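Local coordinates for protein histidine kinase (Paraburkholderia phymatum, PDB 6NB0) that probably acts as a phosphorelay sensor kinase, transferring phosphate from ATP to a histidine of a protein, at residues K129-L135 / Q167-R173. Numbering follows the deposited sequence.
Sequences KRAPFAL and QQMDGDR
Phe133 presents one ring face to the aliphatic part of Arg173: CG of Arg173 stands 3.8 Å from the centroid of the Phe133 ring and 13° off its normal, a CH-pi contact. Extended from CG to NE, the Arg173 chain crosses the ring obliquely and takes its guanidinium, turned 81° from the ring plane, on to a salt bridge with Glu141. Phe133 CG sits between the backbone N and the carbonyl carbon (chi1 67°), which swings the ring across the ribbon over the partner strand, where the CA of Gly171 lies in plane at its edge. Met169 lies alongside Phe133, pointing the same way; SD of Met169 approaches CZ of Phe133 at 4.1 Å, an oblique Met-aromatic contact. CB of Met169 packs against CG of Leu135 at 3.9 Å, and Leu176 and Leu208 extend this apolar patch.

The backbones of the two segments form a two-stranded antiparallel ribbon. Ala131 with Gly171 and Phe133 with Met169 are hydrogen-bonded pairs, and beyond them Leu135 N donates to Gln167 O at 3.0 Å in a nearly straight bond.

Past the ribbon, Asp172 N-caps helix 173-189 through OD1, which takes the N-H of Arg175. Water joins OD1 of Asp172 to NZ of Lys129, while NH1 of Arg130 stands 4.0 Å from OD2 of Asp172 in a long salt bridge. NH2 of Arg130 donates to Leu126 O.

Separate from the five-stranded mixed sheet, the ribbon follows helix 109-125 and ties the entries to helices 135-154 and 173-189 together, consistent with the start of the ATP-binding domain in histidine kinases. Apolar contacts hold the Phe133 side, whereas the cap carboxylate, near a helix N-terminus and two basic side chains, is probably stabilised as the anion.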
ATOM      1  N   LYS A 129     -16.418   4.530   7.253  1.00 61.99           N
ATOM      2  CA  LYS A 129     -17.366   3.894   6.340  1.00 55.37           C
ATOM      3  C   LYS A 129     -17.953   2.658   7.009  1.00 44.71           C
ATOM      4  O   LYS A 129     -17.301   1.629   7.070  1.00 44.81           O
ATOM      5  CB  LYS A 129     -16.683   3.535   5.022  1.00 56.84           C
ATOM      6  CG  LYS A 129     -16.011   4.717   4.341  1.00 66.08           C
ATOM      7  CD  LYS A 129     -15.005   4.260   3.288  1.00 72.10           C
ATOM      8  CE  LYS A 129     -15.686   3.687   2.062  1.00 77.92           C
ATOM      9  NZ  LYS A 129     -14.682   3.114   1.122  1.00 87.84           N
ATOM     10  N   ARG A 130     -19.163   2.757   7.546  1.00 50.93           N
ATOM     11  CA  ARG A 130     -19.931   1.608   8.009  0.50 52.02           C
ATOM     12  C   ARG A 130     -21.248   1.604   7.253  1.00 50.67           C
ATOM     13  O   ARG A 130     -21.894   2.645   7.158  1.00 47.91           O
ATOM     14  CB  ARG A 130     -20.202   1.682   9.516  0.50 52.27           C
ATOM     15  CG  ARG A 130     -18.963   1.798  10.381  0.50 48.78           C
ATOM     16  CD  ARG A 130     -18.197   0.494  10.401  0.50 43.16           C
ATOM     17  NE  ARG A 130     -17.014   0.576  11.246  0.50 43.16           N
ATOM     18  CZ  ARG A 130     -15.844   1.071  10.858  0.50 50.45           C
ATOM     19  NH1 ARG A 130     -15.691   1.536   9.627  0.50 34.98           N
ATOM     20  NH2 ARG A 130     -14.823   1.096  11.704  0.50 58.78           N
ATOM     21  N   ALA A 131     -21.640   0.457   6.699  1.00 48.34           N
ATOM     22  CA  ALA A 131     -22.927   0.364   6.023  1.00 45.63           C
ATOM     23  C   ALA A 131     -23.360  -1.101   6.025  1.00 37.03           C
ATOM     24  O   ALA A 131     -22.509  -1.989   5.973  1.00 36.84           O
ATOM     25  CB  ALA A 131     -22.873   0.902   4.584  1.00 45.79           C
ATOM     26  N   PRO A 132     -24.668  -1.363   6.099  1.00 35.50           N
ATOM     27  CA  PRO A 132     -25.115  -2.763   6.223  1.00 35.93           C
ATOM     28  C   PRO A 132     -24.867  -3.528   4.933  1.00 32.10           C
ATOM     29  O   PRO A 132     -25.061  -3.003   3.837  1.00 36.68           O
ATOM     30  CB  PRO A 132     -26.618  -2.639   6.532  1.00 36.27           C
ATOM     31  CG  PRO A 132     -27.010  -1.272   6.162  1.00 43.21           C
ATOM     32  CD  PRO A 132     -25.767  -0.397   6.198  1.00 38.68           C
ATOM     33  N   PHE A 133     -24.439  -4.780   5.072  1.00 30.42           N
ATOM     34  CA  PHE A 133     -24.219  -5.639   3.918  1.00 37.91           C
ATOM     35  C   PHE A 133     -24.449  -7.081   4.337  1.00 36.67           C
ATOM     36  O   PHE A 133     -24.373  -7.430   5.521  1.00 34.31           O
ATOM     37  CB  PHE A 133     -22.793  -5.488   3.331  1.00 29.38           C
ATOM     38  CG  PHE A 133     -21.724  -5.992   4.250  1.00 31.55           C
ATOM     39  CD1 PHE A 133     -21.296  -7.314   4.182  1.00 31.85           C
ATOM     40  CD2 PHE A 133     -21.173  -5.156   5.213  1.00 32.70           C
ATOM     41  CE1 PHE A 133     -20.332  -7.798   5.048  1.00 31.74           C
ATOM     42  CE2 PHE A 133     -20.198  -5.634   6.095  1.00 29.08           C
ATOM     43  CZ  PHE A 133     -19.775  -6.944   6.008  1.00 29.21           C
ATOM     44  N   ALA A 134     -24.682  -7.922   3.338  1.00 36.88           N
ATOM     45  CA  ALA A 134     -24.902  -9.348   3.554  1.00 36.43           C
ATOM     46  C   ALA A 134     -23.582 -10.088   3.779  1.00 32.91           C
ATOM     47  O   ALA A 134     -22.657 -10.020   2.961  1.00 31.77           O
ATOM     48  CB  ALA A 134     -25.669  -9.932   2.362  1.00 36.28           C
ATOM     49  N   LEU A 135     -23.505 -10.812   4.905  1.00 30.59           N
ATOM     50  CA  LEU A 135     -22.278 -11.508   5.283  1.00 27.84           C
ATOM     51  C   LEU A 135     -21.982 -12.686   4.364  1.00 32.88           C
ATOM     52  O   LEU A 135     -20.827 -12.922   4.001  1.00 31.11           O
ATOM     53  CB  LEU A 135     -22.387 -11.994   6.733  1.00 28.32           C
ATOM     54  CG  LEU A 135     -22.095 -10.909   7.784  1.00 31.33           C
ATOM     55  CD1 LEU A 135     -22.557 -11.350   9.195  1.00 35.57           C
ATOM     56  CD2 LEU A 135     -20.591 -10.598   7.764  1.00 29.17           C
ATOM     57  N   GLN A 167     -27.873 -13.215   7.187  1.00 35.87           N
ATOM     58  CA  GLN A 167     -27.409 -12.282   8.212  1.00 33.73           C
ATOM     59  C   GLN A 167     -26.707 -11.086   7.589  1.00 33.01           C
ATOM     60  O   GLN A 167     -25.981 -11.219   6.608  1.00 32.39           O
ATOM     61  CB  GLN A 167     -26.439 -12.974   9.180  1.00 31.73           C
ATOM     62  CG  GLN A 167     -27.125 -13.862  10.210  1.00 36.86           C
ATOM     63  CD  GLN A 167     -27.416 -15.270   9.693  1.00 42.05           C
ATOM     64  OE1 GLN A 167     -27.251 -15.566   8.502  1.00 39.51           O
ATOM     65  NE2 GLN A 167     -27.842 -16.146  10.599  1.00 41.14           N
ATOM     66  N   GLN A 168     -26.915  -9.920   8.184  1.00 31.54           N
ATOM     67  CA  GLN A 168     -26.240  -8.704   7.762  1.00 32.99           C
ATOM     68  C   GLN A 168     -25.368  -8.159   8.884  1.00 37.70           C
ATOM     69  O   GLN A 168     -25.557  -8.465  10.072  1.00 32.76           O
ATOM     70  CB  GLN A 168     -27.251  -7.628   7.335  1.00 33.12           C
ATOM     71  CG  GLN A 168     -28.152  -8.062   6.165  1.00 41.25           C
ATOM     72  CD  GLN A 168     -27.951  -7.197   4.924  1.00 46.29           C
ATOM     73  OE1 GLN A 168     -27.689  -5.996   5.033  1.00 39.70           O
ATOM     74  NE2 GLN A 168     -28.080  -7.802   3.741  1.00 42.62           N
ATOM     75  N   MET A 169     -24.435  -7.301   8.486  1.00 33.23           N
ATOM     76  CA  MET A 169     -23.524  -6.631   9.400  1.00 34.49           C
ATOM     77  C   MET A 169     -23.365  -5.186   8.958  1.00 35.87           C
ATOM     78  O   MET A 169     -23.154  -4.925   7.772  1.00 35.15           O
ATOM     79  CB  MET A 169     -22.158  -7.324   9.404  1.00 33.10           C
ATOM     80  CG  MET A 169     -21.042  -6.530  10.049  1.00 36.11           C
ATOM     81  SD  MET A 169     -19.498  -7.471  10.042  1.00 33.69           S
ATOM     82  CE  MET A 169     -18.597  -6.560  11.291  1.00 38.06           C
ATOM     83  N   ASP A 170     -23.439  -4.265   9.913  1.00 37.52           N
ATOM     84  CA  ASP A 170     -23.155  -2.848   9.670  1.00 36.41           C
ATOM     85  C   ASP A 170     -21.645  -2.693   9.816  1.00 40.11           C
ATOM     86  O   ASP A 170     -21.120  -2.521  10.910  1.00 43.97           O
ATOM     87  CB  ASP A 170     -23.923  -1.970  10.648  1.00 44.17           C
ATOM     88  CG  ASP A 170     -23.716  -0.475  10.389  1.00 55.16           C
ATOM     89  OD1 ASP A 170     -23.408  -0.098   9.236  1.00 50.39           O
ATOM     90  OD2 ASP A 170     -23.848   0.316  11.347  1.00 65.02           O
ATOM     91  N   GLY A 171     -20.928  -2.775   8.701  1.00 36.76           N
ATOM     92  CA  GLY A 171     -19.481  -2.765   8.754  1.00 39.66           C
ATOM     93  C   GLY A 171     -18.888  -2.086   7.539  1.00 38.95           C
ATOM     94  O   GLY A 171     -19.595  -1.636   6.633  1.00 39.21           O
ATOM     95  N   ASP A 172     -17.562  -2.016   7.526  1.00 35.07           N
ATOM     96  CA  ASP A 172     -16.842  -1.438   6.390  1.00 36.74           C
ATOM     97  C   ASP A 172     -16.590  -2.602   5.444  1.00 30.14           C
ATOM     98  O   ASP A 172     -15.626  -3.350   5.604  1.00 29.54           O
ATOM     99  CB  ASP A 172     -15.550  -0.777   6.855  1.00 37.15           C
ATOM    100  CG  ASP A 172     -14.808  -0.069   5.738  1.00 43.69           C
ATOM    101  OD1 ASP A 172     -14.861  -0.527   4.585  1.00 33.09           O
ATOM    102  OD2 ASP A 172     -14.148   0.947   6.020  1.00 44.56           O
ATOM    103  N   ARG A 173     -17.505  -2.813   4.489  1.00 34.64           N
ATOM    104  CA  ARG A 173     -17.466  -4.075   3.748  1.00 35.33           C
ATOM    105  C   ARG A 173     -16.141  -4.240   3.020  1.00 29.12           C
ATOM    106  O   ARG A 173     -15.567  -5.331   3.011  1.00 29.41           O
ATOM    107  CB  ARG A 173     -18.611  -4.177   2.740  1.00 31.77           C
ATOM    108  CG  ARG A 173     -18.665  -5.559   2.064  1.00 29.52           C
ATOM    109  CD  ARG A 173     -19.718  -5.608   0.942  1.00 34.01           C
ATOM    110  NE  ARG A 173     -19.917  -6.987   0.473  1.00 31.85           N
ATOM    111  CZ  ARG A 173     -19.139  -7.607  -0.411  1.00 36.25           C
ATOM    112  NH1 ARG A 173     -18.084  -6.985  -0.942  1.00 34.60           N
ATOM    113  NH2 ARG A 173     -19.408  -8.853  -0.761  1.00 32.81           N
TER
HETATM  114  O   HOH W   1     -13.952   1.068   2.645  0.55 46.39           O
HETATM  115  O   HOH W   2     -14.379   3.001   7.707  1.00 54.48           O
HETATM  116  O   HOH W   3     -22.073  -8.711   0.732  1.00 30.24           O